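Long-range contacts in Lic12234 (PDB 4TZH), which is of unknown function but folds as a leucine-rich repeat protein and is regarded as a virulence factor of the pathogen Leptospira interrogans: residues Leu40-Ser45 and Leu63-Tyr68; Lys67-Ser72 and Glu90-Asn95; Ser100-Glu105 and Thr123-Glu128. One frame throughout, in Å; residues are numbered along the deposited sequence.

Contact 1: residues Leu40-Ser45 and Leu63-Tyr68; sequences LVNLES and LKNLKY
Residues Glu44-Ser45 run alongside Leu66-Tyr68 just where two matching type I turns, Leu40 to Leu43 and Leu63 to Leu66, lead into parallel strands, and Ser45 forms a parallel bridge with Tyr68. Glu44 O carries the junction by accepting twice: Tyr68 N approaches in the carbonyl plane at 3.0 Å, while Lys67 N, at 2.7 Å, stands 26° away from that plane. The turns themselves are joined through a water that donates to Val41 O and Leu43 O and accepts from Asn65 N, so three backbone groups of two chain passes hold it.

Beneath this polar seam the leucines lie side by side and point the same way. Leu43 CD2 rests against Leu66 CD1 at 4.0 Å and against Leu63 CD1 at 4.1 Å. Leu43 and Leu66 have nearly the same first torsion, with CG turned away from the backbone N (chi1 -160° and -154°), which keeps their branches aligned from one pass to the next. Leu63 sends its other branch, CD2, up to Leu40 O at 3.4 Å. On the sheet side, Ser45 CB meets the edge of the Tyr68 ring in its plane, and Lys67 CB covers the centre of one ring face. Equivalent leucines stacked 23 residues apart at the entry to parallel strands are the signature of a leucine-rich repeat solenoid.

Contact 2: residues Lys67-Ser72 and Glu90-Asn95; sequences KYLDIS and EVLFLN. With ZN (zinc ion), chain E; ZN (zinc ion), chain C.
Leu69 and Leu92 face the protein core from neighbouring parallel strands, 68-70 and 91-93, whose axes are 4.9 Å apart and only 4° from parallel. Here the packing is close: Leu92 CD1 reaches Leu69 CD2 at 3.9 Å and also lies 3.6 Å from Leu69 O, the two side chains running alongside each other. The backbones are laced by a regular parallel ladder, Leu69 N to Val91 O, Phe93 N to Leu69 O and Ile71 N to Phe93 O. At its start Lys67 O accepts from both Glu90 N and Val91 N.

This is the LxL core of the leucine-rich repeat consensus, and the asparagines that follow it complete the motif: Asn97 ND2 bonds to both Ile71 O and Leu94 O, as in the asparagine ladder of such folds.

The face bearing Tyr68, Val91 and Phe93, all partly exposed, is the solvent side; Asp70 on the same face is buried. Val91 CG2 touches the edge of the Tyr68 ring at CD1, 3.8 Å away, and a water links Tyr68 OH to Glu90 OE1. Phe93 crosses Asp70 at a slant, its ring 68° from the carboxylate. Ser72 N bonds to Asp70 OD1, closing an Asx turn, and Ser72 OG meets the syn lone pair of Asp70 OD1 at 2.7 Å. That double grip fixes the carboxylate while Asp70 OD2 binds a zinc ion at 1.9 Å, with His47 as another ligand. A second zinc ion is bound by Glu90 OE2 at 2.0 Å and a water, with Lys67 CE and NZ close by but not bound to it.

Contact 3: residues Ser100-Glu105 and Thr123-Glu128; sequences SNLPEE and TTLPKE
Thr124 O lies within bonding distance of two waters placed between its segment and Ser100-Leu102. One of them, which donates to Thr124 O at 2.8 Å, accepts a hydrogen bond from Leu102 N at 2.9 Å and so spans the gap between the backbones. The other accepts from Thr123 N and lies near both Ser100 O and Thr124 O; once further acceptors outside the two segments are counted, it has more of them than protons and cannot satisfy all at once. A third water bridges Thr123 OG1 and Ser100 O. No direct hydrogen bond crosses here, and water does the work that backbone pairing does in a sheet.

Past the waters the contact turns apolar. Leu102 CD1 meets Leu125 CD2 at 3.8 Å, the two leucines side by side and pointing the same way into the core. The Pro126 ring is set against the preceding pass, with its CD 3.7 Å from Leu102 CB and its CG 3.5 Å from Leu102 O.

At the far end Glu128 bends at chi2 (82°), which brings Glu128 CD within 3.6 Å of Glu104 CB. The carboxylates come near each other, with Glu104 OE1 4.2 Å from Glu128 OE2, and their like charges probably repel; Lys81, which forms a salt bridge with Glu105, is a long, weak ion-pair partner of Glu104.

Both segments are Leu-Pro-containing links of successive repeats that run into the start of 3-10 segments: 100-105 leads from strand 91-93 toward 114-116, and 123-128 from 114-116 toward 137-139, and Leu125 touches Leu140, just beyond strand 137-139.

In the fold
Along the chain the contacts follow one another in order, and each joins two passes 23 residues apart in the same leucine-rich repeat solenoid. Contacts 1 and 2 share Lys67 and Tyr68: contact 1 covers the entry to strands 45-47 and 68-70, and contact 2 continues across strands 68-70 and 91-93; the centres of contacts 1 and 2 lie about 12 Å apart. Contact 3 lies further on, in the links after strands 91-93 and 114-116, with its centre about 17 Å from that of contact 2 and about 24 Å from that of contact 1. Turn, strand and return link thus each stack on their counterparts, carrying the parallel sheet through the elongated protein.

Contact 1: residues Leu40-Ser45 and Leu63-Tyr68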
loop_
_atom_site.group_PDB
_atom_site.type_symbol
_atom_site.label_atom_id
_atom_site.label_comp_id
_atom_site.label_asym_id
_atom_site.label_seq_id
_atom_site.Cartn_x
_atom_site.Cartn_y
_atom_site.Cartn_z
ATOM N N LEU A 40 0.074 -15.609 -13.054
ATOM C CA LEU A 40 -0.289 -14.427 -13.836
ATOM C C LEU A 40 0.897 -13.508 -13.915
ATOM O O LEU A 40 0.896 -12.405 -13.376
ATOM C CB LEU A 40 -1.527 -13.751 -13.225
ATOM C CG LEU A 40 -2.734 -14.683 -13.012
ATOM C CD1 LEU A 40 -3.944 -13.882 -12.499
ATOM C CD2 LEU A 40 -3.156 -15.354 -14.332
ATOM N N VAL A 41 1.953 -13.996 -14.581
ATOM C CA VAL A 41 3.251 -13.317 -14.551
ATOM C C VAL A 41 3.250 -11.899 -15.110
ATOM O O VAL A 41 4.103 -11.099 -14.708
ATOM C CB VAL A 41 4.325 -14.179 -15.214
ATOM C CG1 VAL A 41 4.514 -15.481 -14.436
ATOM C CG2 VAL A 41 3.979 -14.464 -16.676
ATOM N N ASN A 42 2.289 -11.569 -16.012
ATOM C CA ASN A 42 2.230 -10.244 -16.629
ATOM C C ASN A 42 1.241 -9.325 -15.966
ATOM O O ASN A 42 0.959 -8.248 -16.486
ATOM C CB ASN A 42 1.932 -10.376 -18.108
ATOM C CG ASN A 42 3.099 -11.004 -18.821
ATOM O OD1 ASN A 42 4.256 -10.729 -18.497
ATOM N ND2 ASN A 42 2.821 -11.936 -19.738
ATOM N N LEU A 43 0.697 -9.745 -14.825
ATOM C CA LEU A 43 -0.299 -8.932 -14.132
ATOM C C LEU A 43 0.251 -7.541 -13.788
ATOM O O LEU A 43 1.327 -7.420 -13.175
ATOM C CB LEU A 43 -0.739 -9.656 -12.876
ATOM C CG LEU A 43 -2.077 -9.186 -12.309
ATOM C CD1 LEU A 43 -3.231 -9.518 -13.277
ATOM C CD2 LEU A 43 -2.325 -9.843 -10.945
ATOM N N GLU A 44 -0.542 -6.502 -14.091
ATOM C CA GLU A 44 -0.208 -5.117 -13.792
ATOM C C GLU A 44 -1.079 -4.514 -12.726
ATOM O O GLU A 44 -0.660 -3.567 -12.055
ATOM C CB GLU A 44 -0.259 -4.269 -15.056
ATOM C CG GLU A 44 0.763 -4.750 -16.073
ATOM C CD GLU A 44 1.054 -3.854 -17.253
ATOM O OE1 GLU A 44 0.348 -2.833 -17.417
ATOM O OE2 GLU A 44 2.000 -4.170 -18.009
ATOM N N SER A 45 -2.302 -5.035 -12.559
ATOM C CA SER A 45 -3.196 -4.460 -11.566
ATOM C C SER A 45 -3.968 -5.588 -10.904
ATOM O O SER A 45 -4.493 -6.451 -11.603
ATOM C CB SER A 45 -4.181 -3.547 -12.286
ATOM O OG SER A 45 -5.083 -2.970 -11.358
ATOM N N LEU A 63 4.824 -11.521 -8.857
ATOM C CA LEU A 63 4.121 -10.544 -9.690
ATOM C C LEU A 63 4.968 -9.279 -9.876
ATOM O O LEU A 63 4.515 -8.173 -9.569
ATOM C CB LEU A 63 2.751 -10.227 -9.093
ATOM C CG LEU A 63 1.834 -11.390 -8.792
ATOM C CD1 LEU A 63 0.516 -10.871 -8.182
ATOM C CD2 LEU A 63 1.551 -12.189 -10.039
ATOM N N LYS A 64 6.169 -9.449 -10.420
ATOM C CA LYS A 64 7.119 -8.334 -10.510
ATOM C C LYS A 64 6.696 -7.194 -11.435
ATOM O O LYS A 64 7.264 -6.103 -11.297
ATOM C CB LYS A 64 8.520 -8.839 -10.873
ATOM C CG LYS A 64 8.642 -9.301 -12.295
ATOM C CD LYS A 64 10.097 -9.669 -12.619
ATOM C CE LYS A 64 10.332 -9.721 -14.106
ATOM N NZ LYS A 64 11.787 -9.624 -14.440
ATOM N N ASN A 65 5.680 -7.396 -12.300
ATOM C CA ASN A 65 5.216 -6.331 -13.204
ATOM C C ASN A 65 4.038 -5.557 -12.587
ATOM O O ASN A 65 3.497 -4.651 -13.211
ATOM C CB ASN A 65 4.782 -6.925 -14.548
ATOM C CG ASN A 65 5.940 -7.628 -15.198
ATOM O OD1 ASN A 65 5.890 -8.845 -15.446
ATOM N ND2 ASN A 65 7.032 -6.940 -15.330
ATOM N N LEU A 66 3.640 -5.916 -11.367
ATOM C CA LEU A 66 2.490 -5.262 -10.779
ATOM C C LEU A 66 2.732 -3.776 -10.553
ATOM O O LEU A 66 3.729 -3.405 -9.911
ATOM C CB LEU A 66 2.196 -5.916 -9.434
ATOM C CG LEU A 66 0.789 -5.858 -8.917
ATOM C CD1 LEU A 66 -0.210 -6.577 -9.843
ATOM C CD2 LEU A 66 0.715 -6.436 -7.523
ATOM N N LYS A 67 1.793 -2.940 -11.006
ATOM C CA LYS A 67 1.865 -1.487 -10.835
ATOM C C LYS A 67 0.850 -1.008 -9.815
ATOM O O LYS A 67 1.080 0.014 -9.152
ATOM C CB LYS A 67 1.561 -0.751 -12.137
ATOM C CG LYS A 67 2.562 -1.034 -13.243
ATOM C CD LYS A 67 2.104 -0.254 -14.500
ATOM C CE LYS A 67 3.199 0.593 -15.058
ATOM N NZ LYS A 67 2.867 1.039 -16.442
ATOM N N TYR A 68 -0.275 -1.696 -9.695
ATOM C CA TYR A 68 -1.337 -1.212 -8.809
ATOM C C TYR A 68 -1.852 -2.366 -7.967
ATOM O O TYR A 68 -2.088 -3.449 -8.506
ATOM C CB TYR A 68 -2.509 -0.641 -9.644
ATOM C CG TYR A 68 -2.075 0.264 -10.765
ATOM C CD1 TYR A 68 -1.524 1.506 -10.501
ATOM C CD2 TYR A 68 -2.305 -0.078 -12.089
ATOM C CE1 TYR A 68 -1.134 2.356 -11.532
ATOM C CE2 TYR A 68 -1.934 0.768 -13.129
ATOM C CZ TYR A 68 -1.354 1.981 -12.840
ATOM O OH TYR A 68 -0.961 2.830 -13.854
HETATM O O HOH W 1 3.383 -9.230 -12.530
#

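Contact 2: residues Lys67-Ser72 and Glu90-Asn95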
loop_
_atom_site.group_PDB
_atom_site.type_symbol
_atom_site.label_atom_id
_atom_site.label_comp_id
_atom_site.label_asym_id
_atom_site.label_seq_id
_atom_site.Cartn_x
_atom_site.Cartn_y
_atom_site.Cartn_z
ATOM N N LYS A 67 1.793 -2.940 -11.006
ATOM C CA LYS A 67 1.865 -1.487 -10.835
ATOM C C LYS A 67 0.850 -1.008 -9.815
ATOM O O LYS A 67 1.080 0.014 -9.152
ATOM C CB LYS A 67 1.561 -0.751 -12.137
ATOM C CG LYS A 67 2.562 -1.034 -13.243
ATOM C CD LYS A 67 2.104 -0.254 -14.500
ATOM C CE LYS A 67 3.199 0.593 -15.058
ATOM N NZ LYS A 67 2.867 1.039 -16.442
ATOM N N TYR A 68 -0.275 -1.696 -9.695
ATOM C CA TYR A 68 -1.337 -1.212 -8.809
ATOM C C TYR A 68 -1.852 -2.366 -7.967
ATOM O O TYR A 68 -2.088 -3.449 -8.506
ATOM C CB TYR A 68 -2.509 -0.641 -9.644
ATOM C CG TYR A 68 -2.075 0.264 -10.765
ATOM C CD1 TYR A 68 -1.524 1.506 -10.501
ATOM C CD2 TYR A 68 -2.305 -0.078 -12.089
ATOM C CE1 TYR A 68 -1.134 2.356 -11.532
ATOM C CE2 TYR A 68 -1.934 0.768 -13.129
ATOM C CZ TYR A 68 -1.354 1.981 -12.840
ATOM O OH TYR A 68 -0.961 2.830 -13.854
ATOM N N LEU A 69 -1.999 -2.138 -6.663
ATOM C CA LEU A 69 -2.483 -3.186 -5.782
ATOM C C LEU A 69 -3.491 -2.542 -4.856
ATOM O O LEU A 69 -3.151 -1.621 -4.077
ATOM C CB LEU A 69 -1.300 -3.763 -4.985
ATOM C CG LEU A 69 -1.618 -4.861 -3.982
ATOM C CD1 LEU A 69 -2.359 -6.029 -4.642
ATOM C CD2 LEU A 69 -0.319 -5.364 -3.345
ATOM N N ASP A 70 -4.726 -3.023 -4.935
ATOM C CA ASP A 70 -5.827 -2.525 -4.111
ATOM C C ASP A 70 -6.249 -3.633 -3.153
ATOM O O ASP A 70 -6.854 -4.607 -3.592
ATOM C CB ASP A 70 -6.993 -2.110 -4.999
ATOM C CG ASP A 70 -8.261 -1.841 -4.217
ATOM O OD1 ASP A 70 -8.165 -1.609 -3.015
ATOM O OD2 ASP A 70 -9.338 -1.877 -4.838
ATOM N N ILE A 71 -5.888 -3.483 -1.888
ATOM C CA ILE A 71 -6.275 -4.448 -0.844
ATOM C C ILE A 71 -7.103 -3.758 0.207
ATOM O O ILE A 71 -7.124 -4.163 1.359
ATOM C CB ILE A 71 -5.109 -5.150 -0.142
ATOM C CG1 ILE A 71 -3.848 -5.102 -0.993
ATOM C CG2 ILE A 71 -5.554 -6.560 0.260
ATOM C CD1 ILE A 71 -2.553 -5.665 -0.274
ATOM N N SER A 72 -7.795 -2.717 -0.202
ATOM C CA SER A 72 -8.620 -1.965 0.729
ATOM C C SER A 72 -9.766 -2.775 1.281
ATOM O O SER A 72 -10.222 -3.706 0.638
ATOM C CB SER A 72 -9.157 -0.712 0.054
ATOM O OG SER A 72 -9.958 -1.007 -1.079
ATOM N N GLU A 90 3.312 1.206 -8.091
ATOM C CA GLU A 90 3.177 2.661 -8.093
ATOM C C GLU A 90 2.087 3.143 -7.157
ATOM O O GLU A 90 2.177 4.262 -6.646
ATOM C CB GLU A 90 2.854 3.174 -9.517
ATOM C CG GLU A 90 3.966 2.801 -10.512
ATOM C CD GLU A 90 3.820 3.348 -11.925
ATOM O OE1 GLU A 90 2.933 4.194 -12.137
ATOM O OE2 GLU A 90 4.605 2.974 -12.817
ATOM N N VAL A 91 1.031 2.332 -6.968
ATOM C CA VAL A 91 -0.098 2.743 -6.131
ATOM C C VAL A 91 -0.473 1.569 -5.245
ATOM O O VAL A 91 -0.615 0.441 -5.758
ATOM C CB VAL A 91 -1.318 3.120 -6.985
ATOM C CG1 VAL A 91 -2.515 3.533 -6.099
ATOM C CG2 VAL A 91 -0.967 4.239 -7.969
ATOM N N LEU A 92 -0.625 1.830 -3.954
ATOM C CA LEU A 92 -0.984 0.788 -2.997
ATOM C C LEU A 92 -2.125 1.311 -2.119
ATOM O O LEU A 92 -1.946 2.284 -1.373
ATOM C CB LEU A 92 0.235 0.439 -2.152
ATOM C CG LEU A 92 0.029 -0.592 -1.054
ATOM C CD1 LEU A 92 -0.621 -1.881 -1.580
ATOM C CD2 LEU A 92 1.399 -0.964 -0.435
ATOM N N PHE A 93 -3.296 0.676 -2.242
ATOM C CA PHE A 93 -4.436 1.021 -1.395
ATOM C C PHE A 93 -4.538 0.006 -0.261
ATOM O O PHE A 93 -4.804 -1.176 -0.509
ATOM C CB PHE A 93 -5.756 0.990 -2.180
ATOM C CG PHE A 93 -5.943 2.060 -3.211
ATOM C CD1 PHE A 93 -6.490 3.289 -2.865
ATOM C CD2 PHE A 93 -5.747 1.783 -4.554
ATOM C CE1 PHE A 93 -6.689 4.281 -3.846
ATOM C CE2 PHE A 93 -5.945 2.768 -5.521
ATOM C CZ PHE A 93 -6.385 4.011 -5.152
ATOM N N LEU A 94 -4.290 0.460 0.972
ATOM C CA LEU A 94 -4.362 -0.392 2.147
ATOM C C LEU A 94 -5.367 0.162 3.123
ATOM O O LEU A 94 -5.388 -0.288 4.284
ATOM C CB LEU A 94 -2.996 -0.518 2.823
ATOM C CG LEU A 94 -2.175 -1.659 2.296
ATOM C CD1 LEU A 94 -0.708 -1.455 2.697
ATOM C CD2 LEU A 94 -2.683 -2.964 2.970
ATOM N N ASN A 95 -6.203 1.088 2.671
ATOM C CA ASN A 95 -7.150 1.696 3.601
ATOM C C ASN A 95 -8.184 0.683 4.093
ATOM O O ASN A 95 -8.594 -0.185 3.318
ATOM C CB ASN A 95 -7.809 2.873 2.969
ATOM C CG ASN A 95 -8.295 2.628 1.592
ATOM O OD1 ASN A 95 -7.479 2.387 0.660
ATOM N ND2 ASN A 95 -9.614 2.687 1.426
HETATM ZN ZN ZN E . 4.428 3.834 -14.588
HETATM ZN ZN ZN C . -9.839 -1.702 -6.699
HETATM O O HOH W 2 0.551 4.962 -13.038
HETATM O O HOH W 3 5.802 2.817 -15.783
#

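Contact 3: residues Ser100-Glu105 and Thr123-Glu128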
loop_
_atom_site.group_PDB
_atom_site.type_symbol
_atom_site.label_atom_id
_atom_site.label_comp_id
_atom_site.label_asym_id
_atom_site.label_seq_id
_atom_site.Cartn_x
_atom_site.Cartn_y
_atom_site.Cartn_z
ATOM N N SER A 100 -1.562 -2.624 12.601
ATOM C CA SER A 100 -1.116 -1.889 13.777
ATOM C C SER A 100 0.349 -1.500 13.595
ATOM O O SER A 100 0.830 -0.578 14.265
ATOM C CB SER A 100 -1.347 -2.668 15.070
ATOM O OG SER A 100 -0.735 -3.946 15.044
ATOM N N ASN A 101 1.042 -2.169 12.651
ATOM C CA ASN A 101 2.437 -1.889 12.298
ATOM C C ASN A 101 2.658 -2.135 10.809
ATOM O O ASN A 101 1.981 -2.999 10.246
ATOM C CB ASN A 101 3.386 -2.793 13.082
ATOM C CG ASN A 101 3.466 -2.481 14.554
ATOM O OD1 ASN A 101 4.233 -1.621 14.993
ATOM N ND2 ASN A 101 2.673 -3.174 15.345
ATOM N N LEU A 102 3.606 -1.425 10.195
ATOM C CA LEU A 102 3.986 -1.678 8.799
ATOM C C LEU A 102 5.346 -2.346 8.857
ATOM O O LEU A 102 6.205 -1.899 9.631
ATOM C CB LEU A 102 4.167 -0.386 7.989
ATOM C CG LEU A 102 2.990 0.387 7.525
ATOM C CD1 LEU A 102 3.482 1.581 6.714
ATOM C CD2 LEU A 102 2.070 -0.474 6.625
ATOM N N PRO A 103 5.601 -3.383 8.035
ATOM C CA PRO A 103 6.926 -4.022 8.064
ATOM C C PRO A 103 7.979 -3.178 7.362
ATOM O O PRO A 103 7.626 -2.322 6.542
ATOM C CB PRO A 103 6.692 -5.340 7.324
ATOM C CG PRO A 103 5.587 -5.033 6.370
ATOM C CD PRO A 103 4.698 -4.026 7.061
ATOM N N GLU A 104 9.258 -3.423 7.666
ATOM C CA GLU A 104 10.386 -2.724 7.050
ATOM C C GLU A 104 10.337 -2.820 5.517
ATOM O O GLU A 104 10.769 -1.888 4.846
ATOM C CB GLU A 104 11.733 -3.257 7.592
ATOM C CG GLU A 104 11.921 -4.774 7.536
ATOM C CD GLU A 104 12.563 -5.422 8.751
ATOM O OE1 GLU A 104 13.432 -4.781 9.385
ATOM O OE2 GLU A 104 12.189 -6.572 9.073
ATOM N N GLU A 105 9.769 -3.930 4.973
ATOM C CA GLU A 105 9.707 -4.198 3.533
ATOM C C GLU A 105 8.865 -3.203 2.769
ATOM O O GLU A 105 9.024 -3.076 1.551
ATOM C CB GLU A 105 9.244 -5.641 3.240
ATOM C CG GLU A 105 10.313 -6.670 3.579
ATOM C CD GLU A 105 10.467 -6.999 5.047
ATOM O OE1 GLU A 105 9.507 -6.760 5.815
ATOM O OE2 GLU A 105 11.545 -7.516 5.423
ATOM N N THR A 123 0.324 2.969 14.964
ATOM C CA THR A 123 0.782 3.810 16.057
ATOM C C THR A 123 1.977 4.625 15.628
ATOM O O THR A 123 2.241 5.669 16.209
ATOM C CB THR A 123 1.034 3.014 17.348
ATOM O OG1 THR A 123 2.094 2.091 17.093
ATOM C CG2 THR A 123 -0.209 2.287 17.817
ATOM N N THR A 124 2.684 4.174 14.591
ATOM C CA THR A 124 3.826 4.869 14.008
ATOM C C THR A 124 4.121 4.289 12.638
ATOM O O THR A 124 3.352 3.472 12.117
ATOM C CB THR A 124 5.068 4.824 14.933
ATOM O OG1 THR A 124 6.022 5.769 14.437
ATOM C CG2 THR A 124 5.691 3.421 15.045
ATOM N N LEU A 125 5.214 4.741 12.036
ATOM C CA LEU A 125 5.696 4.234 10.772
ATOM C C LEU A 125 7.097 3.745 11.014
ATOM O O LEU A 125 7.804 4.336 11.851
ATOM C CB LEU A 125 5.711 5.336 9.709
ATOM C CG LEU A 125 4.344 5.926 9.352
ATOM C CD1 LEU A 125 4.506 7.236 8.590
ATOM C CD2 LEU A 125 3.503 4.939 8.592
ATOM N N PRO A 126 7.536 2.698 10.292
ATOM C CA PRO A 126 8.913 2.228 10.489
ATOM C C PRO A 126 9.894 3.228 9.901
ATOM O O PRO A 126 9.535 3.954 8.975
ATOM C CB PRO A 126 8.953 0.899 9.715
ATOM C CG PRO A 126 7.909 1.039 8.654
ATOM C CD PRO A 126 6.822 1.897 9.270
ATOM N N LYS A 127 11.126 3.246 10.393
ATOM C CA LYS A 127 12.141 4.169 9.876
ATOM C C LYS A 127 12.360 3.994 8.367
ATOM O O LYS A 127 12.654 4.968 7.669
ATOM C CB LYS A 127 13.470 4.016 10.649
ATOM C CG LYS A 127 14.094 2.627 10.575
ATOM C CD LYS A 127 15.242 2.475 11.584
ATOM C CE LYS A 127 15.841 1.086 11.497
ATOM N NZ LYS A 127 16.669 0.758 12.692
ATOM N N GLU A 128 12.158 2.764 7.863
ATOM C CA GLU A 128 12.341 2.415 6.460
ATOM C C GLU A 128 11.346 3.116 5.544
ATOM O O GLU A 128 11.517 3.075 4.328
ATOM C CB GLU A 128 12.330 0.888 6.244
ATOM C CG GLU A 128 13.500 0.171 6.912
ATOM C CD GLU A 128 13.349 -0.135 8.391
ATOM O OE1 GLU A 128 12.256 0.107 8.950
ATOM O OE2 GLU A 128 14.322 -0.659 8.985
HETATM O O HOH W 4 2.793 1.201 14.163
HETATM O O HOH W 5 1.598 -0.579 17.310
HETATM O O HOH W 6 4.466 0.913 11.653
#